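Local atomic coordinates of exopolygalacturonase (Yersinia enterocolitica, PDB entry 2UVF), a protein that acts as a family 28 glycoside hydrolase that cleaves the polygalacturonate of pectin, probably releasing sugar units from the chain end. Residues Tyr230-Tyr235 and Met358-His363; Phe385-Asn390 and Phe407-Gly412; Asn246-Asn251 and Thr335-Glu340. One frame throughout, in Å; residues are numbered along the deposited sequence.

Contact 1: residues Tyr230-Tyr235 and Met358-His363. With SO4 (sulfate ion), chain D.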
loop_
_atom_site.group_PDB
_atom_site.type_symbol
_atom_site.label_atom_id
_atom_site.label_comp_id
_atom_site.label_asym_id
_atom_site.label_seq_id
_atom_site.Cartn_x
_atom_site.Cartn_y
_atom_site.Cartn_z
ATOM N N TYR A 230 3.469 17.428 -12.135
ATOM C CA TYR A 230 4.683 16.609 -12.248
ATOM C C TYR A 230 4.634 15.712 -13.482
ATOM O O TYR A 230 3.560 15.487 -14.042
ATOM C CB TYR A 230 4.851 15.725 -10.984
ATOM C CG TYR A 230 3.844 14.589 -10.893
ATOM C CD1 TYR A 230 4.202 13.287 -11.243
ATOM C CD2 TYR A 230 2.529 14.822 -10.483
ATOM C CE1 TYR A 230 3.270 12.238 -11.189
ATOM C CE2 TYR A 230 1.610 13.799 -10.420
ATOM C CZ TYR A 230 1.980 12.504 -10.772
ATOM O OH TYR A 230 1.058 11.475 -10.708
ATOM N N ARG A 231 5.785 15.188 -13.884
ATOM C CA ARG A 231 5.856 14.070 -14.803
ATOM C C ARG A 231 6.328 12.853 -14.005
ATOM O O ARG A 231 7.282 12.948 -13.242
ATOM C CB ARG A 231 6.830 14.368 -15.945
ATOM C CG ARG A 231 6.304 15.330 -16.997
ATOM C CD ARG A 231 7.447 15.943 -17.819
ATOM N NE ARG A 231 6.988 16.444 -19.117
ATOM C CZ ARG A 231 6.470 17.654 -19.325
ATOM N NH1 ARG A 231 6.316 18.516 -18.321
ATOM N NH2 ARG A 231 6.088 18.002 -20.545
ATOM N N LEU A 232 5.653 11.716 -14.182
ATOM C CA LEU A 232 5.930 10.503 -13.413
ATOM C C LEU A 232 7.398 10.079 -13.476
ATOM O O LEU A 232 8.046 9.878 -12.437
ATOM C CB LEU A 232 5.019 9.352 -13.866
ATOM C CG LEU A 232 4.919 8.098 -12.985
ATOM C CD1 LEU A 232 4.251 8.435 -11.664
ATOM C CD2 LEU A 232 4.131 7.038 -13.730
ATOM N N TYR A 233 7.917 9.944 -14.692
ATOM C CA TYR A 233 9.315 9.577 -14.897
ATOM C C TYR A 233 10.039 10.696 -15.658
ATOM O O TYR A 233 9.376 11.565 -16.239
ATOM C CB TYR A 233 9.429 8.219 -15.596
ATOM C CG TYR A 233 8.714 7.110 -14.845
ATOM C CD1 TYR A 233 8.989 6.858 -13.497
ATOM C CD2 TYR A 233 7.749 6.334 -15.473
ATOM C CE1 TYR A 233 8.330 5.860 -12.809
ATOM C CE2 TYR A 233 7.078 5.344 -14.791
ATOM C CZ TYR A 233 7.367 5.110 -13.453
ATOM O OH TYR A 233 6.685 4.112 -12.777
ATOM N N PRO A 234 11.391 10.723 -15.603
ATOM C CA PRO A 234 12.120 11.750 -16.380
ATOM C C PRO A 234 11.759 11.722 -17.871
ATOM O O PRO A 234 11.764 12.764 -18.526
ATOM C CB PRO A 234 13.605 11.397 -16.155
ATOM C CG PRO A 234 13.616 9.995 -15.579
ATOM C CD PRO A 234 12.310 9.864 -14.825
ATOM N N TYR A 235 11.409 10.533 -18.367
ATOM C CA TYR A 235 11.092 10.267 -19.770
ATOM C C TYR A 235 9.592 10.243 -20.050
ATOM O O TYR A 235 9.163 9.758 -21.114
ATOM C CB TYR A 235 11.692 8.915 -20.184
ATOM C CG TYR A 235 11.554 7.821 -19.134
ATOM C CD1 TYR A 235 10.471 6.916 -19.157
ATOM C CD2 TYR A 235 12.510 7.682 -18.121
ATOM C CE1 TYR A 235 10.346 5.903 -18.185
ATOM C CE2 TYR A 235 12.399 6.669 -17.139
ATOM C CZ TYR A 235 11.320 5.785 -17.186
ATOM O OH TYR A 235 11.218 4.813 -16.217
ATOM N N MET A 358 0.478 8.473 -3.445
ATOM C CA MET A 358 1.665 8.240 -4.271
ATOM C C MET A 358 2.929 8.705 -3.566
ATOM O O MET A 358 2.968 9.815 -3.029
ATOM C CB MET A 358 1.574 8.984 -5.610
ATOM C CG MET A 358 0.439 8.556 -6.527
ATOM S SD MET A 358 0.368 9.642 -7.970
ATOM C CE MET A 358 1.874 9.143 -8.832
ATOM N N ASN A 359 3.939 7.834 -3.560
ATOM C CA ASN A 359 5.270 8.141 -3.066
ATOM C C ASN A 359 6.207 7.928 -4.216
ATOM O O ASN A 359 6.299 6.823 -4.755
ATOM C CB ASN A 359 5.673 7.199 -1.933
ATOM C CG ASN A 359 4.823 7.368 -0.726
ATOM O OD1 ASN A 359 5.157 8.139 0.168
ATOM N ND2 ASN A 359 3.679 6.677 -0.704
ATOM N N LEU A 360 6.868 9.006 -4.621
ATOM C CA LEU A 360 7.771 8.960 -5.759
ATOM C C LEU A 360 9.167 9.367 -5.290
ATOM O O LEU A 360 9.359 10.466 -4.770
ATOM C CB LEU A 360 7.258 9.860 -6.901
ATOM C CG LEU A 360 5.920 9.508 -7.596
ATOM C CD1 LEU A 360 5.645 10.498 -8.682
ATOM C CD2 LEU A 360 5.839 8.063 -8.153
ATOM N N GLU A 361 10.129 8.461 -5.449
ATOM C CA GLU A 361 11.495 8.754 -5.080
ATOM C C GLU A 361 11.664 9.196 -3.613
ATOM O O GLU A 361 12.477 10.028 -3.322
ATOM C CB GLU A 361 12.141 9.750 -6.081
ATOM C CG GLU A 361 12.686 9.118 -7.345
ATOM C CD GLU A 361 13.272 10.091 -8.358
ATOM O OE1 GLU A 361 14.491 10.333 -8.397
ATOM O OE2 GLU A 361 12.516 10.627 -9.167
ATOM N N ASN A 362 10.935 8.533 -2.714
ATOM C CA ASN A 362 11.055 8.786 -1.287
ATOM C C ASN A 362 11.971 7.780 -0.593
ATOM O O ASN A 362 12.191 6.661 -1.086
ATOM C CB ASN A 362 9.682 8.760 -0.621
ATOM C CG ASN A 362 8.785 9.844 -1.111
ATOM O OD1 ASN A 362 9.225 10.748 -1.821
ATOM N ND2 ASN A 362 7.521 9.780 -0.739
ATOM N N HIS A 363 12.524 8.208 0.545
ATOM C CA HIS A 363 13.177 7.308 1.458
ATOM C C HIS A 363 12.450 7.396 2.776
ATOM O O HIS A 363 11.932 8.464 3.124
ATOM C CB HIS A 363 14.646 7.692 1.688
ATOM C CG HIS A 363 15.538 7.444 0.517
ATOM N ND1 HIS A 363 16.843 7.881 0.482
ATOM C CD2 HIS A 363 15.307 6.844 -0.675
ATOM C CE1 HIS A 363 17.388 7.529 -0.670
ATOM N NE2 HIS A 363 16.475 6.905 -1.392
HETATM S S SO4 D . 8.717 17.855 -13.352
HETATM O O1 SO4 D . 7.721 18.736 -12.738
HETATM O O2 SO4 D . 8.301 16.442 -13.322
HETATM O O3 SO4 D . 8.914 18.248 -14.755
HETATM O O4 SO4 D . 9.967 18.045 -12.606
#

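Contact 2: residues Phe385-Asn390 and Phe407-Gly412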
loop_
_atom_site.group_PDB
_atom_site.type_symbol
_atom_site.label_atom_id
_atom_site.label_comp_id
_atom_site.label_asym_id
_atom_site.label_seq_id
_atom_site.Cartn_x
_atom_site.Cartn_y
_atom_site.Cartn_z
ATOM N N PHE A 385 4.081 2.883 -4.247
ATOM C CA PHE A 385 5.482 3.106 -3.937
ATOM C C PHE A 385 6.265 3.079 -5.267
ATOM O O PHE A 385 6.235 2.090 -6.002
ATOM C CB PHE A 385 6.011 2.081 -2.927
ATOM C CG PHE A 385 5.453 2.236 -1.529
ATOM C CD1 PHE A 385 5.755 3.362 -0.761
ATOM C CD2 PHE A 385 4.639 1.239 -0.971
ATOM C CE1 PHE A 385 5.237 3.518 0.536
ATOM C CE2 PHE A 385 4.121 1.379 0.323
ATOM C CZ PHE A 385 4.425 2.523 1.079
ATOM N N GLY A 386 6.921 4.194 -5.590
ATOM C CA GLY A 386 7.591 4.346 -6.882
ATOM C C GLY A 386 9.037 4.785 -6.773
ATOM O O GLY A 386 9.325 5.907 -6.331
ATOM N N ASN A 387 9.949 3.905 -7.175
ATOM C CA ASN A 387 11.401 4.179 -7.098
ATOM C C ASN A 387 11.802 4.700 -5.722
ATOM O O ASN A 387 12.643 5.600 -5.599
ATOM C CB ASN A 387 11.868 5.144 -8.224
ATOM C CG ASN A 387 11.683 4.553 -9.606
ATOM O OD1 ASN A 387 12.608 3.971 -10.167
ATOM N ND2 ASN A 387 10.467 4.656 -10.145
ATOM N N SER A 388 11.188 4.107 -4.695
ATOM C CA SER A 388 11.369 4.513 -3.306
ATOM C C SER A 388 12.208 3.496 -2.541
ATOM O O SER A 388 12.509 2.414 -3.041
ATOM C CB SER A 388 10.006 4.712 -2.633
ATOM O OG SER A 388 9.304 5.756 -3.265
ATOM N N GLN A 389 12.610 3.847 -1.331
ATOM C CA GLN A 389 13.466 2.943 -0.566
ATOM C C GLN A 389 13.142 2.949 0.904
ATOM O O GLN A 389 12.874 3.998 1.479
ATOM C CB GLN A 389 14.950 3.242 -0.815
ATOM C CG GLN A 389 15.274 3.393 -2.307
ATOM C CD GLN A 389 16.680 3.001 -2.668
ATOM O OE1 GLN A 389 17.604 3.107 -1.856
ATOM N NE2 GLN A 389 16.855 2.547 -3.900
ATOM N N ASN A 390 13.157 1.757 1.503
ATOM C CA ASN A 390 12.863 1.587 2.931
ATOM C C ASN A 390 11.463 2.124 3.298
ATOM O O ASN A 390 11.329 3.180 3.902
ATOM C CB ASN A 390 14.001 2.205 3.778
ATOM C CG ASN A 390 13.854 1.949 5.266
ATOM O OD1 ASN A 390 14.031 2.864 6.074
ATOM N ND2 ASN A 390 13.542 0.707 5.642
ATOM N N PHE A 407 3.853 -1.499 -6.221
ATOM C CA PHE A 407 5.273 -1.089 -6.324
ATOM C C PHE A 407 5.650 -0.862 -7.762
ATOM O O PHE A 407 5.382 -1.694 -8.610
ATOM C CB PHE A 407 6.205 -2.116 -5.692
ATOM C CG PHE A 407 5.947 -2.328 -4.240
ATOM C CD1 PHE A 407 6.452 -1.442 -3.300
ATOM C CD2 PHE A 407 5.180 -3.418 -3.809
ATOM C CE1 PHE A 407 6.204 -1.642 -1.953
ATOM C CE2 PHE A 407 4.933 -3.619 -2.466
ATOM C CZ PHE A 407 5.433 -2.722 -1.531
ATOM N N ALA A 408 6.248 0.286 -8.029
ATOM C CA ALA A 408 6.625 0.663 -9.387
ATOM C C ALA A 408 8.115 1.036 -9.427
ATOM O O ALA A 408 8.634 1.620 -8.478
ATOM C CB ALA A 408 5.790 1.833 -9.846
ATOM N N ALA A 409 8.778 0.728 -10.541
ATOM C CA ALA A 409 10.197 1.066 -10.688
ATOM C C ALA A 409 10.598 1.643 -12.066
ATOM O O ALA A 409 11.779 1.666 -12.422
ATOM C CB ALA A 409 11.050 -0.112 -10.311
ATOM N N GLY A 410 9.616 2.146 -12.809
ATOM C CA GLY A 410 9.872 2.774 -14.098
ATOM C C GLY A 410 9.650 1.792 -15.231
ATOM O O GLY A 410 9.278 0.639 -15.007
ATOM N N THR A 411 9.858 2.245 -16.463
ATOM C CA THR A 411 9.554 1.416 -17.624
ATOM C C THR A 411 10.562 1.610 -18.762
ATOM O O THR A 411 10.854 2.744 -19.171
ATOM C CB THR A 411 8.085 1.633 -18.148
ATOM O OG1 THR A 411 7.925 2.950 -18.687
ATOM C CG2 THR A 411 7.089 1.470 -17.037
ATOM N N GLY A 412 11.079 0.489 -19.255
ATOM C CA GLY A 412 11.940 0.471 -20.435
ATOM C C GLY A 412 13.406 0.719 -20.137
ATOM O O GLY A 412 13.859 0.524 -19.005
#

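Contact 3: residues Asn246-Asn251 and Thr335-Glu340. With SO4 (sulfate ion), chain D.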
loop_
_atom_site.group_PDB
_atom_site.type_symbol
_atom_site.label_atom_id
_atom_site.label_comp_id
_atom_site.label_asym_id
_atom_site.label_seq_id
_atom_site.Cartn_x
_atom_site.Cartn_y
_atom_site.Cartn_z
ATOM N N ASN A 246 0.307 17.714 -2.096
ATOM C CA ASN A 246 1.557 17.531 -2.817
ATOM C C ASN A 246 2.775 17.795 -1.958
ATOM O O ASN A 246 2.742 18.632 -1.077
ATOM C CB ASN A 246 1.624 18.493 -4.002
ATOM C CG ASN A 246 0.466 18.360 -4.924
ATOM O OD1 ASN A 246 0.480 17.530 -5.816
ATOM N ND2 ASN A 246 -0.542 19.201 -4.741
ATOM N N ALA A 247 3.852 17.077 -2.240
ATOM C CA ALA A 247 5.192 17.532 -1.886
ATOM C C ALA A 247 6.047 17.362 -3.141
ATOM O O ALA A 247 6.730 16.353 -3.310
ATOM C CB ALA A 247 5.750 16.749 -0.701
ATOM N N ILE A 248 5.971 18.352 -4.037
ATOM C CA ILE A 248 6.604 18.282 -5.367
ATOM C C ILE A 248 7.456 19.521 -5.643
ATOM O O ILE A 248 6.946 20.639 -5.665
ATOM C CB ILE A 248 5.549 18.109 -6.525
ATOM C CG1 ILE A 248 4.613 16.928 -6.252
ATOM C CG2 ILE A 248 6.254 17.956 -7.901
ATOM C CD1 ILE A 248 3.450 16.774 -7.216
ATOM N N ASP A 249 8.755 19.316 -5.846
ATOM C CA ASP A 249 9.647 20.386 -6.312
ATOM C C ASP A 249 9.516 20.517 -7.834
ATOM O O ASP A 249 9.761 19.543 -8.558
ATOM C CB ASP A 249 11.096 20.087 -5.917
ATOM C CG ASP A 249 12.051 21.256 -6.199
ATOM O OD1 ASP A 249 12.598 21.311 -7.330
ATOM O OD2 ASP A 249 12.279 22.089 -5.285
ATOM N N PRO A 250 9.164 21.731 -8.325
ATOM C CA PRO A 250 8.854 21.984 -9.742
ATOM C C PRO A 250 9.915 21.452 -10.684
ATOM O O PRO A 250 9.612 21.198 -11.851
ATOM C CB PRO A 250 8.819 23.513 -9.833
ATOM C CG PRO A 250 9.448 24.011 -8.553
ATOM C CD PRO A 250 9.085 22.976 -7.538
ATOM N N ASN A 251 11.134 21.269 -10.172
ATOM C CA ASN A 251 12.287 20.877 -10.991
ATOM C C ASN A 251 12.778 19.442 -10.774
ATOM O O ASN A 251 13.227 18.782 -11.723
ATOM C CB ASN A 251 13.468 21.845 -10.756
ATOM C CG ASN A 251 13.168 23.273 -11.199
ATOM O OD1 ASN A 251 12.640 23.503 -12.296
ATOM N ND2 ASN A 251 13.512 24.243 -10.349
ATOM N N THR A 335 0.504 13.144 -3.743
ATOM C CA THR A 335 1.731 12.816 -4.454
ATOM C C THR A 335 2.908 13.452 -3.755
ATOM O O THR A 335 3.080 14.653 -3.806
ATOM C CB THR A 335 1.687 13.261 -5.938
ATOM O OG1 THR A 335 0.567 12.638 -6.581
ATOM C CG2 THR A 335 2.979 12.870 -6.659
ATOM N N LEU A 336 3.720 12.627 -3.106
ATOM C CA LEU A 336 4.865 13.116 -2.370
ATOM C C LEU A 336 6.073 12.598 -3.077
ATOM O O LEU A 336 6.242 11.391 -3.208
ATOM C CB LEU A 336 4.849 12.627 -0.917
ATOM C CG LEU A 336 3.518 12.715 -0.175
ATOM C CD1 LEU A 336 3.676 11.930 1.117
ATOM C CD2 LEU A 336 3.055 14.162 0.072
ATOM N N ARG A 337 6.914 13.526 -3.526
ATOM C CA ARG A 337 8.062 13.196 -4.365
ATOM C C ARG A 337 9.364 13.789 -3.799
ATOM O O ARG A 337 9.398 14.947 -3.357
ATOM C CB ARG A 337 7.821 13.679 -5.794
ATOM C CG ARG A 337 8.858 13.169 -6.779
ATOM C CD ARG A 337 8.575 13.608 -8.195
ATOM N NE ARG A 337 8.728 15.049 -8.380
ATOM C CZ ARG A 337 8.803 15.641 -9.572
ATOM N NH1 ARG A 337 8.762 14.921 -10.680
ATOM N NH2 ARG A 337 8.947 16.954 -9.656
ATOM N N GLY A 338 10.419 12.982 -3.811
ATOM C CA GLY A 338 11.726 13.386 -3.294
ATOM C C GLY A 338 11.857 13.532 -1.794
ATOM O O GLY A 338 12.849 14.083 -1.328
ATOM N N VAL A 339 10.883 13.022 -1.027
ATOM C CA VAL A 339 10.859 13.228 0.422
ATOM C C VAL A 339 11.744 12.244 1.191
ATOM O O VAL A 339 11.730 11.028 0.950
ATOM C CB VAL A 339 9.406 13.278 1.004
ATOM C CG1 VAL A 339 9.419 13.702 2.463
ATOM C CG2 VAL A 339 8.539 14.241 0.212
ATOM N N GLU A 340 12.538 12.805 2.103
ATOM C CA GLU A 340 13.360 12.031 3.013
ATOM C C GLU A 340 12.680 12.058 4.377
ATOM O O GLU A 340 12.610 13.127 4.994
ATOM C CB GLU A 340 14.760 12.646 3.108
ATOM C CG GLU A 340 15.720 11.869 3.982
ATOM C CD GLU A 340 16.271 10.652 3.277
ATOM O OE1 GLU A 340 16.201 10.621 2.023
ATOM O OE2 GLU A 340 16.771 9.730 3.972
HETATM S S SO4 D . 8.717 17.855 -13.352
HETATM O O1 SO4 D . 7.721 18.736 -12.738
HETATM O O2 SO4 D . 8.301 16.442 -13.322
HETATM O O3 SO4 D . 8.914 18.248 -14.755
HETATM O O4 SO4 D . 9.967 18.045 -12.606
HETATM O O HOH W 1 9.783 16.732 -5.863
#

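Contact 1: residues Tyr230-Tyr235 and Met358-His363
Tyr230, at the end of strand 228-230, and Leu232, in the loop that follows, meet Met358 and Leu360 of strand 357-360 through side chains alone. The apolar part centres on methyl groups. Leu232 CD1 lies in the plane of the Tyr230 ring, at its edge, and touches Met358 CE at 3.8 Å and Leu360 CD2 at 3.9 Å. Leu360 CD1 in turn rests against Tyr230 CE1, 3.9 Å away, the two side chains crossing at about a right angle.

The Met358 chain runs extended until a bend at chi3 (70°) folds CE back toward the loop, so that CE approaches Tyr230 OH to 3.1 Å. SD makes an oblique Met-aromatic contact, 5.5 Å from the centroid of the Tyr230 ring.

Polar bonds run to partners outside the two segments. The backbone N of Arg231 donates to O2 of a sulfate at 2.9 Å, nearly straight at 166°, and the buried Tyr230 OH has a weak hydrogen bond with Arg240 of the saccharide pocket. Leu232 itself touches the bound galacturonate, and the cluster probably helps to place it beside the sugar; between these two segments the contact rests on van der Waals packing.

Contact 2: residues Phe385-Asn390 and Phe407-Gly412
Two successive coils of the right-handed parallel beta-helix, the fold of family 28 glycoside hydrolases, stack here: strand 383-386 pairs in parallel with strand 405-408, Phe385 level with Phe407 and Gly386 with Ala408. Two backbone hydrogen bonds join them, Ala408 N to Phe385 O at 2.7 Å and Asn387 N to Ala408 O at 2.9 Å. Each carbonyl also takes a CA-H...O contact, Phe407 CA lying 3.3 Å from Phe385 O and Gly386 CA standing in the same relation to Ala408 O.

Phe385 and Phe407 turn into the interior of the helix. Both hold CG anti to the carbonyl carbon (chi1 -70° and -61°), and this shared rotamer sends the two rings the same way, side by side. The ring planes are close to parallel, 18° apart, but slid so far that they barely overlap, with centroids 5.6 Å apart. Touching is therefore at neighbouring carbons: Phe407 CE1 comes to 3.4 Å from Phe385 CD2, and Phe407 CD1 to 3.6 Å from Phe385 CB. Val391 and Val393 pack on Phe385, while Ala424, Leu426 and Ile451 pack on Phe407.

Beyond the pairing, Asn387 turns the chain with positive backbone angles, and its side chain lies against the Ala409 backbone. Ser388 OG then reaches back to Gly386 O at 3.1 Å, from above the carbonyl plane, and also bonds Asn362 N of the preceding coil.

The opposite face of the strands carries Gly386, which has no side chain, and Ala408, whose methyl touches the bound galacturonate. The chemistry is thus divided by face: the two phenyl rings, side by side, give an apolar interior, and the small Ala408 is consistent with a close approach of the sugar to this strand.

Contact 3: residues Asn246-Asn251 and Thr335-Glu340
Arg337 reaches across to Ala247, Ile248 and Asp249 along most of its length. At its root, Arg337 N donates to Ala247 O at 2.8 Å, and CB lies 3.8 Å from that same oxygen. CG stands opposite the backbone N (chi1 -170°), and the aliphatic part leads outward with its flank against Leu360, until a bend at chi3 (68°) swings the head over toward Ile248 and Asp249. A water bridges Arg337 NE, 3.2 Å away, and Asp249 N, accepting from both, and donates weakly to Arg337 O. The guanidinium passes Ile248 CG2 obliquely, NH2 coming to 3.4 Å from it. At the tip, Asp249 O and sulfate O2 lie near the guanidinium plane: NH2 gives a weak, bent bond to Asp249 O at 2.9 Å, and NH1 meets sulfate O2 at 3.1 Å along a fairly straight line (162°). NH2 makes another weak bond to sulfate O4. The anion, probably from the crystallisation liquor, would partly balance the charge.

Behind this arm the segments pair as parallel strands, with Ala247 N donating to Thr335 O at 3.0 Å. Ala247 CB packs against both Leu336 CD2 and Val339 CG2 on the inner face, while Ile248 CD1 nears Thr335 CG2 on the outer one. Thr335 OG1 turns to Ser243 for its hydrogen bond.

Strand 334-339 thus sits between strands 245-247 and 357-360. Ile261 of strand 258-264 closes over Ala247 and Val339 from within the beta-helix, and Tyr230 of strand 228-230 covers Ile248, Thr335 and Arg337 from outside.

In the fold
Strands 245-247, 334-339, 357-360, 383-386 and 405-408 follow one another along one face of the beta-helix. Contacts 2 and 3 pair neighbouring strands of it, while contact 1 sets 230-235 against strand 357-360 and lies between the others, its centre about 8 Å from each. Probable backbone hydrogen bonds lead outward from it, Leu360 N to Leu336 O in contact 3 and Glu361 N to Gly386 O in contact 2, both 2.8 Å. Contacts 2 and 3, their centres about 15 Å apart, do not touch. One sulfate joins Arg231 to Arg337. Leu232 and Ala408 bring contacts 1 and 2 to the bound digalacturonate, whereas the side chain of Thr335 is about 9 Å from a bound galacturonate.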